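Local coordinates for protein 2-hydroxyisobutanoyl-CoA mutase large subunit (Aquincola tertiaricarbonis, PDB 4R3U) that catalyses, together with a small cobalamin-binding subunit, the interconversion of 2-hydroxyisobutyryl-CoA and (S)-3-hydroxybutyryl-CoA, at residues Ala311-Leu316 and Leu338-Gln343; Ala346-Lys351 and Ser362-Ser367; Pro352-Asn357 and Val490-His495; Leu376-Tyr381 and Arg398-Ile403. One frame throughout, in Å; residues are numbered along the deposited sequence.

How the interactions relate
Interactions 1 and 4 are buried and meet in one parallel sheet: strands 340-344 and 375-377 are neighbours, joined by a backbone hydrogen bond between C342 O and H377 N. Each packs its strand against a helix, but interaction 1 does so with rings, sulfur and aliphatic carbons, interaction 4 with a glutamine amide. Interaction 2, partly buried, rests on a single side-chain hydrogen bond and lies between them in the chain, where helix 357-370 runs from strand 340-344 to strand 375-377. Interaction 3 lies at the surface, where a tyrosine joins the loop that continues interaction 2 to a distant loop. N357 ND2 links interaction 3 to both T350 O of interaction 2 and Y381 O of interaction 4.

Interaction 1: residues Ala311-Leu316 and Leu338-Gln343. With 3HC (3-hydroxybutanoyl-coenzyme A), chain E.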
# COMPACT_ATOMS: atom_id res chain seq x y z
N ALA A 311 2.63 -5.29 -16.30
CA ALA A 311 3.12 -5.67 -17.62
C ALA A 311 2.29 -6.85 -18.17
O ALA A 311 1.93 -6.85 -19.34
CB ALA A 311 4.57 -6.08 -17.52
N LYS A 312 1.99 -7.83 -17.29
CA LYS A 312 1.22 -9.03 -17.57
C LYS A 312 -0.20 -8.66 -18.01
O LYS A 312 -0.69 -9.22 -18.99
CB LYS A 312 1.20 -9.91 -16.32
CG LYS A 312 0.55 -11.29 -16.47
CD LYS A 312 0.13 -11.85 -15.11
CE LYS A 312 -1.18 -11.25 -14.66
NZ LYS A 312 -1.48 -11.57 -13.24
N PHE A 313 -0.87 -7.72 -17.30
CA PHE A 313 -2.24 -7.29 -17.60
C PHE A 313 -2.33 -6.60 -18.96
O PHE A 313 -3.26 -6.88 -19.72
CB PHE A 313 -2.78 -6.38 -16.49
CG PHE A 313 -2.89 -6.95 -15.09
CD1 PHE A 313 -3.48 -8.20 -14.87
CD2 PHE A 313 -2.48 -6.21 -13.99
CE1 PHE A 313 -3.62 -8.70 -13.57
CE2 PHE A 313 -2.59 -6.73 -12.69
CZ PHE A 313 -3.18 -7.95 -12.49
N ARG A 314 -1.34 -5.73 -19.28
CA ARG A 314 -1.25 -4.99 -20.54
C ARG A 314 -0.92 -5.93 -21.67
O ARG A 314 -1.55 -5.85 -22.74
CB ARG A 314 -0.25 -3.83 -20.42
CG ARG A 314 -0.67 -2.81 -19.36
CD ARG A 314 0.45 -1.85 -19.00
NE ARG A 314 0.46 -0.66 -19.86
CZ ARG A 314 1.28 -0.48 -20.89
NH1 ARG A 314 2.18 -1.41 -21.20
NH2 ARG A 314 1.21 0.63 -21.61
N ALA A 315 0.00 -6.88 -21.43
CA ALA A 315 0.36 -7.93 -22.40
C ALA A 315 -0.84 -8.81 -22.73
O ALA A 315 -1.07 -9.10 -23.89
CB ALA A 315 1.51 -8.79 -21.87
N LEU A 316 -1.62 -9.21 -21.72
CA LEU A 316 -2.83 -10.03 -21.90
C LEU A 316 -3.83 -9.33 -22.80
O LEU A 316 -4.34 -9.96 -23.73
CB LEU A 316 -3.49 -10.33 -20.54
CG LEU A 316 -2.94 -11.53 -19.80
CD1 LEU A 316 -3.22 -11.43 -18.32
CD2 LEU A 316 -3.47 -12.83 -20.39
N LEU A 338 -10.37 -6.88 -23.97
CA LEU A 338 -10.34 -7.76 -22.81
C LEU A 338 -10.83 -7.01 -21.59
O LEU A 338 -10.31 -5.95 -21.26
CB LEU A 338 -8.91 -8.32 -22.59
CG LEU A 338 -8.72 -9.37 -21.48
CD1 LEU A 338 -7.72 -10.42 -21.89
CD2 LEU A 338 -8.26 -8.71 -20.17
N ARG A 339 -11.84 -7.57 -20.93
CA ARG A 339 -12.41 -7.06 -19.69
C ARG A 339 -12.06 -8.13 -18.66
O ARG A 339 -12.15 -9.32 -18.97
CB ARG A 339 -13.95 -6.87 -19.77
CG ARG A 339 -14.45 -5.84 -20.80
CD ARG A 339 -15.96 -5.90 -20.92
NE ARG A 339 -16.40 -7.27 -21.16
CZ ARG A 339 -17.54 -7.80 -20.71
NH1 ARG A 339 -18.40 -7.07 -20.02
NH2 ARG A 339 -17.82 -9.06 -20.96
N PHE A 340 -11.61 -7.71 -17.45
CA PHE A 340 -11.22 -8.66 -16.42
C PHE A 340 -11.50 -8.25 -14.98
O PHE A 340 -11.46 -7.06 -14.64
CB PHE A 340 -9.75 -9.14 -16.58
CG PHE A 340 -8.67 -8.18 -16.12
CD1 PHE A 340 -8.29 -7.09 -16.91
CD2 PHE A 340 -7.99 -8.39 -14.92
CE1 PHE A 340 -7.25 -6.24 -16.51
CE2 PHE A 340 -6.98 -7.51 -14.50
CZ PHE A 340 -6.61 -6.46 -15.30
N HIS A 341 -11.84 -9.26 -14.15
CA HIS A 341 -11.99 -9.12 -12.71
C HIS A 341 -10.61 -9.49 -12.19
O HIS A 341 -9.92 -10.34 -12.78
CB HIS A 341 -13.02 -10.10 -12.14
CG HIS A 341 -13.04 -10.15 -10.63
ND1 HIS A 341 -13.55 -9.11 -9.87
CD2 HIS A 341 -12.57 -11.10 -9.79
CE1 HIS A 341 -13.37 -9.45 -8.62
NE2 HIS A 341 -12.81 -10.64 -8.51
N CYS A 342 -10.22 -8.86 -11.09
CA CYS A 342 -8.92 -9.12 -10.48
C CYS A 342 -9.10 -9.40 -8.99
O CYS A 342 -9.96 -8.82 -8.34
CB CYS A 342 -7.97 -7.93 -10.73
SG CYS A 342 -6.26 -8.22 -10.25
N GLN A 343 -8.28 -10.30 -8.45
CA GLN A 343 -8.24 -10.58 -7.03
C GLN A 343 -6.78 -10.52 -6.68
O GLN A 343 -5.95 -10.98 -7.47
CB GLN A 343 -8.85 -11.95 -6.69
CG GLN A 343 -8.95 -12.22 -5.18
CD GLN A 343 -9.66 -13.51 -4.83
OE1 GLN A 343 -10.34 -14.13 -5.65
NE2 GLN A 343 -9.56 -13.92 -3.60
N1A 3HC E . -17.28 4.52 -19.50
C2A 3HC E . -18.65 4.16 -19.94
N3A 3HC E . -19.08 2.86 -19.40
C4A 3HC E . -18.28 2.13 -18.59
C5A 3HC E . -17.04 2.53 -18.25
C6A 3HC E . -16.55 3.70 -18.72
N6A 3HC E . -15.32 4.05 -18.35
N7A 3HC E . -16.52 1.60 -17.45
C8A 3HC E . -17.43 0.64 -17.29
N9A 3HC E . -18.50 0.95 -18.02
C1B 3HC E . -19.78 0.19 -18.18
C2B 3HC E . -19.58 -1.15 -18.87
O2B 3HC E . -19.63 -1.02 -20.29
C3B 3HC E . -20.75 -1.95 -18.32
O3B 3HC E . -21.97 -1.65 -19.05
P3B 3HC E . -23.01 -2.78 -19.55
O7A 3HC E . -23.43 -3.43 -18.29
O8A 3HC E . -24.05 -1.96 -20.21
O9A 3HC E . -22.17 -3.60 -20.46
C4B 3HC E . -20.90 -1.44 -16.90
O4B 3HC E . -20.31 -0.10 -16.87
C5B 3HC E . -20.24 -2.39 -15.89
O5B 3HC E . -18.80 -2.28 -15.98
P1A 3HC E . -17.83 -3.51 -16.42
O1A 3HC E . -18.54 -4.50 -17.27
O2A 3HC E . -16.57 -2.94 -16.93
O3A 3HC E . -17.53 -4.08 -14.91
P2A 3HC E . -18.25 -5.32 -14.15
O4A 3HC E . -17.69 -5.41 -12.80
O5A 3HC E . -19.73 -5.26 -14.31
O6A 3HC E . -17.74 -6.53 -15.03
CBP 3HC E . -16.38 -8.43 -15.65
CCP 3HC E . -16.38 -7.01 -15.05
CDP 3HC E . -16.76 -8.28 -17.13
CEP 3HC E . -14.96 -9.01 -15.59
CAP 3HC E . -17.41 -9.37 -14.93
OAP 3HC E . -17.55 -10.67 -15.52
C9P 3HC E . -17.31 -9.44 -13.38
O9P 3HC E . -17.90 -8.63 -12.66
N8P 3HC E . -16.63 -10.48 -12.88
C7P 3HC E . -16.52 -10.70 -11.43
C6P 3HC E . -15.93 -12.07 -11.14
C5P 3HC E . -15.70 -12.30 -9.64
O5P 3HC E . -15.89 -11.42 -8.80
N4P 3HC E . -15.30 -13.55 -9.36
C3P 3HC E . -15.00 -13.98 -8.01
C2P 3HC E . -14.04 -15.14 -8.10
S1P 3HC E . -13.52 -15.72 -6.46
C1 3HC E . -12.48 -17.08 -7.01
O1 3HC E . -12.78 -17.84 -7.93
C2 3HC E . -11.10 -17.20 -6.34
C3 3HC E . -11.18 -17.85 -4.95
O3 3HC E . -12.06 -17.08 -4.13
C4 3HC E . -11.66 -19.31 -5.04
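F313 and F340 lie with ring planes only 28° apart, yet are slid so far past each other that they barely overlap, with centroids 5.0 Å apart. The tip of F340 does the touching: its CZ sits over one face of F313, and F340 CE2 comes within 3.6 Å of F313 CD1. F340 CG is placed between its backbone N and carbonyl carbon (chi1 78°), which sends the ring across to the helix. Beyond it, C342 SG approaches F313 CZ obliquely at 3.8 Å, a sulfur-aromatic contact neither over the face nor at the edge. At the other end L338 CD1 lies 3.9 Å from L316 O. No hydrogen bond crosses between 311-316 and 338-343.

The alternate residues of 338-343 turn to the substrate. R339 lays one face of its guanidinium under the CDP methyl of 3-hydroxybutanoyl-CoA, while N248 and L296 O hold its NH2. The carbonyl O5P stands over the centre of the H341 ring, 3.2 Å from H341 NE2, and S375 OG bonds ND1. Q343 OE1 reaches the acyl end, 3.2 Å from ligand C2. Strand 298-302, helix 306-327 and strand 340-344 form a beta-alpha-beta unit of the TIM barrel; the second strand packs one side on the outer helix and lines the acyl-CoA channel with the other, as in methylmalonyl-CoA mutases.

Interaction 2: residues Ala346-Lys351 and Ser362-Ser367; sequences AATLTK and SLQALS
Ahead of the point where T348 meets Q364, segment 346-351 opens with A346 and A347, both in the cobalamin pocket; A346 also borders 5'-deoxyadenosine. A 3-10 turn carries the chain from them to T348, with L349 N bonded to A346 O at 3.1 Å. T348 and Q364 come from opposite directions across 9.9 Å between their CA atoms, and the glutamine, extended beyond CG, spans most of that gap. Its NE2 donates to T348 OG1 at 3.0 Å with an N-H...O angle of 158°, the hydroxyl lying only 15° out of the amide plane. Q364 OE1 is set back, 3.8 Å from T348 OG1. T348 CG2 also touches Q364 NE2, at 3.9 Å, a van der Waals approach. The threonine hydroxyl, set between backbone N and carbonyl carbon (chi1 64°), also bonds A345 O and thus serves both its own turn and the helix. This is the loop after a TIM-barrel strand, 340-344, bound back to the helix that follows it, 357-370, in a beta-alpha unit. Replacing Q364 by alanine would probably leave T348 OG1 without its amide donor and open a gap between turn and helix. Next along the chain, L349 packs on N357, R360 and T361 of the same helix, and K351 on Q126 of the small subunit.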
# COMPACT_ATOMS: atom_id res chain seq x y z
N ALA A 346 -3.75 -14.12 -2.69
CA ALA A 346 -3.99 -14.72 -1.39
C ALA A 346 -2.74 -15.57 -0.96
O ALA A 346 -2.37 -15.58 0.23
CB ALA A 346 -5.20 -15.58 -1.50
N ALA A 347 -2.05 -16.22 -1.94
CA ALA A 347 -0.86 -17.02 -1.67
C ALA A 347 0.35 -16.21 -1.09
O ALA A 347 1.27 -16.82 -0.51
CB ALA A 347 -0.46 -17.82 -2.90
N THR A 348 0.34 -14.85 -1.23
CA THR A 348 1.41 -13.98 -0.70
C THR A 348 1.20 -13.60 0.78
O THR A 348 2.11 -13.09 1.44
CB THR A 348 1.53 -12.71 -1.50
OG1 THR A 348 0.34 -11.97 -1.35
CG2 THR A 348 1.86 -12.94 -2.95
N LEU A 349 -0.03 -13.79 1.28
CA LEU A 349 -0.45 -13.41 2.62
C LEU A 349 -0.08 -14.45 3.66
O LEU A 349 -0.02 -15.65 3.35
CB LEU A 349 -1.95 -13.06 2.63
CG LEU A 349 -2.46 -12.06 1.55
CD1 LEU A 349 -3.89 -11.68 1.80
CD2 LEU A 349 -1.67 -10.77 1.55
N THR A 350 0.21 -13.99 4.88
CA THR A 350 0.70 -14.82 5.99
C THR A 350 -0.18 -14.94 7.22
O THR A 350 -0.98 -14.06 7.50
CB THR A 350 2.13 -14.36 6.41
OG1 THR A 350 2.05 -13.07 6.97
CG2 THR A 350 3.13 -14.34 5.26
N LYS A 351 -0.00 -16.06 7.95
CA LYS A 351 -0.59 -16.34 9.26
C LYS A 351 0.28 -15.56 10.28
O LYS A 351 -0.28 -14.70 10.96
CB LYS A 351 -0.65 -17.86 9.57
CG LYS A 351 -1.47 -18.23 10.83
CD LYS A 351 -1.63 -19.73 10.99
CE LYS A 351 -2.39 -20.14 12.24
NZ LYS A 351 -3.88 -20.08 12.08
N SER A 362 -2.43 -3.73 -0.38
CA SER A 362 -2.49 -2.34 -0.88
C SER A 362 -1.74 -2.25 -2.21
O SER A 362 -2.30 -1.78 -3.20
CB SER A 362 -1.86 -1.37 0.13
OG SER A 362 -2.72 -1.24 1.24
N LEU A 363 -0.48 -2.77 -2.23
CA LEU A 363 0.38 -2.77 -3.40
C LEU A 363 -0.25 -3.55 -4.57
O LEU A 363 -0.25 -3.06 -5.71
CB LEU A 363 1.79 -3.29 -3.03
CG LEU A 363 2.46 -2.60 -1.85
CD1 LEU A 363 3.78 -3.21 -1.52
CD2 LEU A 363 2.60 -1.09 -2.06
N GLN A 364 -0.81 -4.74 -4.25
CA GLN A 364 -1.48 -5.63 -5.20
C GLN A 364 -2.76 -5.00 -5.78
O GLN A 364 -2.98 -5.09 -6.97
CB GLN A 364 -1.73 -6.99 -4.57
CG GLN A 364 -0.45 -7.79 -4.35
CD GLN A 364 -0.64 -8.91 -3.36
OE1 GLN A 364 -1.74 -9.44 -3.20
NE2 GLN A 364 0.45 -9.31 -2.69
N ALA A 365 -3.55 -4.28 -4.94
CA ALA A 365 -4.70 -3.54 -5.38
C ALA A 365 -4.25 -2.45 -6.37
O ALA A 365 -4.86 -2.30 -7.42
CB ALA A 365 -5.41 -2.93 -4.20
N LEU A 366 -3.17 -1.72 -6.04
CA LEU A 366 -2.62 -0.67 -6.90
C LEU A 366 -2.17 -1.20 -8.27
O LEU A 366 -2.47 -0.56 -9.28
CB LEU A 366 -1.50 0.13 -6.19
CG LEU A 366 -0.93 1.34 -6.98
CD1 LEU A 366 -2.04 2.38 -7.35
CD2 LEU A 366 0.22 1.98 -6.25
N SER A 367 -1.49 -2.36 -8.30
CA SER A 367 -1.07 -3.05 -9.53
C SER A 367 -2.31 -3.35 -10.41
O SER A 367 -2.25 -3.19 -11.62
CB SER A 367 -0.36 -4.37 -9.19
OG SER A 367 1.04 -4.25 -9.06

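Interaction 3: residues Pro352-Asn357 and Val490-His495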
# COMPACT_ATOMS: atom_id res chain seq x y z
N PRO A 352 1.63 -15.69 10.33
CA PRO A 352 2.39 -14.82 11.26
C PRO A 352 2.30 -13.35 10.83
O PRO A 352 2.25 -13.05 9.62
CB PRO A 352 3.83 -15.33 11.13
CG PRO A 352 3.90 -16.02 9.86
CD PRO A 352 2.55 -16.58 9.59
N GLN A 353 2.22 -12.44 11.82
CA GLN A 353 2.17 -10.99 11.60
C GLN A 353 1.10 -10.60 10.57
O GLN A 353 1.33 -9.71 9.73
CB GLN A 353 3.56 -10.48 11.17
CG GLN A 353 4.66 -10.76 12.19
CD GLN A 353 5.91 -10.05 11.81
OE1 GLN A 353 6.98 -10.66 11.66
NE2 GLN A 353 5.82 -8.72 11.74
N TYR A 354 -0.07 -11.28 10.64
CA TYR A 354 -1.19 -11.10 9.71
C TYR A 354 -1.55 -9.67 9.32
O TYR A 354 -1.93 -9.48 8.17
CB TYR A 354 -2.44 -11.94 10.09
CG TYR A 354 -3.22 -11.39 11.27
CD1 TYR A 354 -2.87 -11.71 12.57
CD2 TYR A 354 -4.28 -10.49 11.08
CE1 TYR A 354 -3.51 -11.13 13.66
CE2 TYR A 354 -4.94 -9.91 12.16
CZ TYR A 354 -4.55 -10.23 13.45
OH TYR A 354 -5.21 -9.71 14.54
N MET A 355 -1.46 -8.65 10.24
CA MET A 355 -1.83 -7.25 9.87
C MET A 355 -0.97 -6.65 8.77
O MET A 355 -1.39 -5.73 8.08
CB MET A 355 -1.96 -6.29 11.05
CG MET A 355 -3.26 -6.38 11.81
SD MET A 355 -4.83 -6.33 10.90
CE MET A 355 -4.94 -4.62 10.39
N VAL A 356 0.19 -7.20 8.57
CA VAL A 356 1.14 -6.81 7.53
C VAL A 356 0.56 -7.11 6.11
O VAL A 356 0.93 -6.45 5.15
CB VAL A 356 2.51 -7.48 7.86
CG1 VAL A 356 2.89 -8.58 6.89
CG2 VAL A 356 3.58 -6.45 7.98
N ASN A 357 -0.43 -8.05 6.03
CA ASN A 357 -1.17 -8.37 4.81
C ASN A 357 -1.86 -7.14 4.23
O ASN A 357 -2.01 -7.07 3.02
CB ASN A 357 -2.22 -9.47 5.08
CG ASN A 357 -1.58 -10.78 5.41
OD1 ASN A 357 -0.43 -11.00 5.04
ND2 ASN A 357 -2.26 -11.62 6.17
N VAL A 490 -1.15 -13.32 20.02
CA VAL A 490 -1.91 -13.20 18.78
C VAL A 490 -3.43 -13.14 19.05
O VAL A 490 -4.04 -14.13 19.47
CB VAL A 490 -1.51 -14.22 17.67
CG1 VAL A 490 -2.36 -14.04 16.40
CG2 VAL A 490 -0.02 -14.11 17.35
N LYS A 491 -4.01 -11.97 18.83
CA LYS A 491 -5.43 -11.72 19.00
C LYS A 491 -6.00 -11.50 17.61
O LYS A 491 -5.61 -10.57 16.89
CB LYS A 491 -5.68 -10.50 19.90
CG LYS A 491 -5.43 -10.71 21.42
CD LYS A 491 -4.08 -10.18 21.99
CE LYS A 491 -3.98 -8.69 22.26
NZ LYS A 491 -2.60 -8.31 22.68
N ILE A 492 -6.88 -12.39 17.21
CA ILE A 492 -7.55 -12.31 15.93
C ILE A 492 -8.97 -12.82 16.07
O ILE A 492 -9.19 -13.91 16.62
CB ILE A 492 -6.76 -12.96 14.74
CG1 ILE A 492 -7.50 -12.73 13.37
CG2 ILE A 492 -6.40 -14.44 15.00
CD1 ILE A 492 -6.75 -13.06 12.12
N GLU A 493 -9.92 -12.04 15.59
CA GLU A 493 -11.32 -12.42 15.55
C GLU A 493 -11.46 -13.36 14.33
O GLU A 493 -11.03 -12.99 13.23
CB GLU A 493 -12.20 -11.16 15.40
CG GLU A 493 -13.60 -11.45 14.89
CD GLU A 493 -14.56 -10.28 14.69
OE1 GLU A 493 -15.76 -10.57 14.48
OE2 GLU A 493 -14.14 -9.10 14.74
N ILE A 494 -12.01 -14.56 14.54
CA ILE A 494 -12.18 -15.50 13.43
C ILE A 494 -13.65 -15.67 13.10
O ILE A 494 -14.46 -15.85 14.02
CB ILE A 494 -11.47 -16.86 13.74
CG1 ILE A 494 -9.96 -16.69 13.96
CG2 ILE A 494 -11.82 -17.99 12.74
CD1 ILE A 494 -9.18 -16.24 12.75
N HIS A 495 -13.99 -15.67 11.80
CA HIS A 495 -15.36 -15.92 11.37
C HIS A 495 -15.77 -17.36 11.77
O HIS A 495 -15.06 -18.31 11.44
CB HIS A 495 -15.52 -15.75 9.85
CG HIS A 495 -16.95 -15.85 9.40
ND1 HIS A 495 -17.80 -14.74 9.50
CD2 HIS A 495 -17.66 -16.89 8.88
CE1 HIS A 495 -18.96 -15.12 9.02
NE2 HIS A 495 -18.93 -16.39 8.62
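Y354 meets I492 face-on and K491 through its hydroxyl. I492 CD1 stands over the centre of the tyrosine ring, 3.6 Å from its centroid and 12° off the ring normal, in a CH-pi contact. The two side chains slide past each other in opposite directions, so that I492 CB, at the other end, lies 3.6 Å from Y354 OH. That hydroxyl donates to K491 O over a short 2.5 Å, meeting the carbonyl at 147°, with the acceptor near the plane of the ring. V490 CG1 adds a looser touch, 4.2 Å from Y354 CE1. In I492, CG1 anti to the backbone N (chi1 -176°) and an extended chi2 together take CD1 out over the ring.

One shell out, F385 meets the tyrosine ring edge-to-face. A tight turn presents Y354: V356 N bonds Q353 O, and N357 N bonds Y354 O. E487 holds Q353 N. A phenylalanine in place of Y354 would probably keep the carbon contacts with I492 but leave K491 O without its hydroxyl donor, and the loop 490-495 less firmly tied.

The contact lies at the surface, its centre about 26 Å from the centre of the chain. Here the turn entering helix 357-370 of the barrel, downstream of strand 340-344, meets an irregular strip between helices 454-472 and 501-515.

Interaction 4: residues Leu376-Tyr381 and Arg398-Ile403; sequences LHTNGY and RTQQII. With 5AD (5'-deoxyadenosine), chain G.
Q400 makes both hydrogen bonds of this contact with L376 and T378, through one atom. Its NE2 donates to T378 OG1 at 3.0 Å, with an angle of 150° at the hydrogen, and to L376 O at 3.1 Å, a more bent bond (139°). OE1 of the same amide accepts from W96 NE1, and T378 OG1 also bonds A396 O. Q400 CG, anti to the carbonyl carbon (chi1 -74°), and an extended chain beyond it carry the amide to the strand.

Van der Waals contacts flank these bonds. L376 CB and CD2 lie beside the amide oxygen, CB 3.6 Å from Q400 OE1; carbon meets carbon where T378 CG2 rests 3.8 Å from Q400 CG.

Toward the ligand, N379 OD1 is 3.4 Å from O3' of 5'-deoxyadenosine, and H377 NE2 stands 3.8 Å from its O2'. H377 ND1 is held by I101 N.

Helix 390-405 thus covers the outer side of barrel strand 375-377 while H377 turns to the adenosyl pocket. The grip on NE2 is uneven, firmer to T378 OG1 than to L376 O, which it reaches from above the carbonyl plane; with OE1 held by an indole as well, the buried Q400 amide is likely to be fixed in rotation.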
# COMPACT_ATOMS: atom_id res chain seq x y z
N LEU A 376 -12.55 -5.62 -8.91
CA LEU A 376 -11.51 -5.99 -7.96
C LEU A 376 -12.00 -6.46 -6.63
O LEU A 376 -12.81 -5.79 -5.99
CB LEU A 376 -10.51 -4.83 -7.79
CG LEU A 376 -9.30 -4.99 -6.82
CD1 LEU A 376 -8.35 -6.08 -7.28
CD2 LEU A 376 -8.59 -3.66 -6.64
N HIS A 377 -11.44 -7.61 -6.17
CA HIS A 377 -11.60 -8.13 -4.84
C HIS A 377 -10.22 -7.95 -4.17
O HIS A 377 -9.20 -8.46 -4.67
CB HIS A 377 -11.98 -9.62 -4.84
CG HIS A 377 -11.96 -10.24 -3.46
ND1 HIS A 377 -13.12 -10.37 -2.69
CD2 HIS A 377 -10.92 -10.74 -2.74
CE1 HIS A 377 -12.73 -10.90 -1.54
NE2 HIS A 377 -11.43 -11.16 -1.54
N THR A 378 -10.20 -7.29 -3.01
CA THR A 378 -9.01 -7.19 -2.17
C THR A 378 -9.18 -8.21 -1.04
O THR A 378 -10.27 -8.29 -0.44
CB THR A 378 -8.78 -5.76 -1.67
OG1 THR A 378 -10.02 -5.13 -1.40
CG2 THR A 378 -7.98 -4.92 -2.65
N ASN A 379 -8.12 -8.99 -0.74
CA ASN A 379 -8.22 -9.99 0.31
C ASN A 379 -8.22 -9.36 1.70
O ASN A 379 -7.81 -8.21 1.83
CB ASN A 379 -7.11 -11.04 0.19
CG ASN A 379 -7.11 -11.75 -1.12
OD1 ASN A 379 -8.15 -12.03 -1.71
ND2 ASN A 379 -5.91 -12.01 -1.63
N GLY A 380 -8.71 -10.12 2.69
CA GLY A 380 -8.73 -9.73 4.09
C GLY A 380 -7.38 -10.07 4.72
O GLY A 380 -6.68 -10.97 4.24
N TYR A 381 -7.01 -9.33 5.82
CA TYR A 381 -5.77 -9.56 6.54
C TYR A 381 -5.75 -10.93 7.21
O TYR A 381 -4.68 -11.45 7.52
CB TYR A 381 -5.46 -8.42 7.53
CG TYR A 381 -6.63 -8.06 8.43
CD1 TYR A 381 -7.09 -8.94 9.41
CD2 TYR A 381 -7.23 -6.81 8.34
CE1 TYR A 381 -8.15 -8.60 10.26
CE2 TYR A 381 -8.30 -6.45 9.19
CZ TYR A 381 -8.75 -7.35 10.14
OH TYR A 381 -9.78 -6.97 10.98
N ARG A 398 -11.82 -0.25 2.25
CA ARG A 398 -11.17 1.03 2.53
C ARG A 398 -9.90 1.19 1.71
O ARG A 398 -9.59 2.30 1.25
CB ARG A 398 -10.91 1.22 4.04
CG ARG A 398 -12.15 1.31 4.93
CD ARG A 398 -13.02 2.54 4.70
NE ARG A 398 -14.25 2.44 5.48
CZ ARG A 398 -15.42 2.02 4.99
NH1 ARG A 398 -15.54 1.68 3.72
NH2 ARG A 398 -16.49 1.95 5.78
N THR A 399 -9.19 0.06 1.50
CA THR A 399 -7.97 -0.03 0.69
C THR A 399 -8.27 0.45 -0.73
O THR A 399 -7.57 1.34 -1.25
CB THR A 399 -7.42 -1.49 0.71
OG1 THR A 399 -7.21 -1.90 2.07
CG2 THR A 399 -6.12 -1.64 -0.08
N GLN A 400 -9.33 -0.10 -1.34
CA GLN A 400 -9.76 0.23 -2.70
C GLN A 400 -10.17 1.70 -2.79
O GLN A 400 -9.75 2.41 -3.70
CB GLN A 400 -10.90 -0.73 -3.13
CG GLN A 400 -10.42 -2.14 -3.45
CD GLN A 400 -11.46 -2.99 -4.17
OE1 GLN A 400 -11.88 -2.68 -5.30
NE2 GLN A 400 -11.88 -4.10 -3.56
N GLN A 401 -11.01 2.15 -1.84
CA GLN A 401 -11.55 3.52 -1.71
C GLN A 401 -10.47 4.58 -1.53
O GLN A 401 -10.64 5.65 -2.04
CB GLN A 401 -12.59 3.58 -0.59
CG GLN A 401 -13.80 2.67 -0.89
CD GLN A 401 -14.53 2.23 0.36
OE1 GLN A 401 -14.07 2.42 1.50
NE2 GLN A 401 -15.67 1.61 0.17
N ILE A 402 -9.34 4.25 -0.84
CA ILE A 402 -8.19 5.14 -0.68
C ILE A 402 -7.45 5.30 -2.02
O ILE A 402 -7.08 6.42 -2.39
CB ILE A 402 -7.27 4.68 0.51
CG1 ILE A 402 -7.85 5.24 1.85
CG2 ILE A 402 -5.80 5.12 0.34
CD1 ILE A 402 -7.56 4.48 3.02
N ILE A 403 -7.24 4.18 -2.75
CA ILE A 403 -6.59 4.17 -4.06
C ILE A 403 -7.44 4.96 -5.04
O ILE A 403 -6.92 5.79 -5.78
CB ILE A 403 -6.29 2.71 -4.53
CG1 ILE A 403 -5.23 2.06 -3.65
CG2 ILE A 403 -5.86 2.66 -6.01
CD1 ILE A 403 -5.13 0.60 -3.84
N1 5AD G . -15.93 -15.34 1.93
C2 5AD G . -14.94 -14.46 1.49
N3 5AD G . -13.81 -14.97 0.80
C4 5AD G . -13.76 -16.29 0.51
N9 5AD G . -12.84 -17.04 -0.11
C8 5AD G . -13.33 -18.27 -0.20
N7 5AD G . -14.50 -18.33 0.42
C5 5AD G . -14.78 -17.10 0.85
C6 5AD G . -15.84 -16.62 1.53
N6 5AD G . -16.75 -17.52 1.87
C1' 5AD G . -11.66 -16.65 -0.90
C2' 5AD G . -10.52 -16.07 -0.15
C3' 5AD G . -9.34 -16.55 -0.97
C4' 5AD G . -9.92 -17.39 -2.11
C5' 5AD G . -9.09 -18.65 -2.30
O4' 5AD G . -11.15 -17.81 -1.57
O2' 5AD G . -10.59 -14.64 -0.23
O3' 5AD G . -8.62 -15.41 -1.48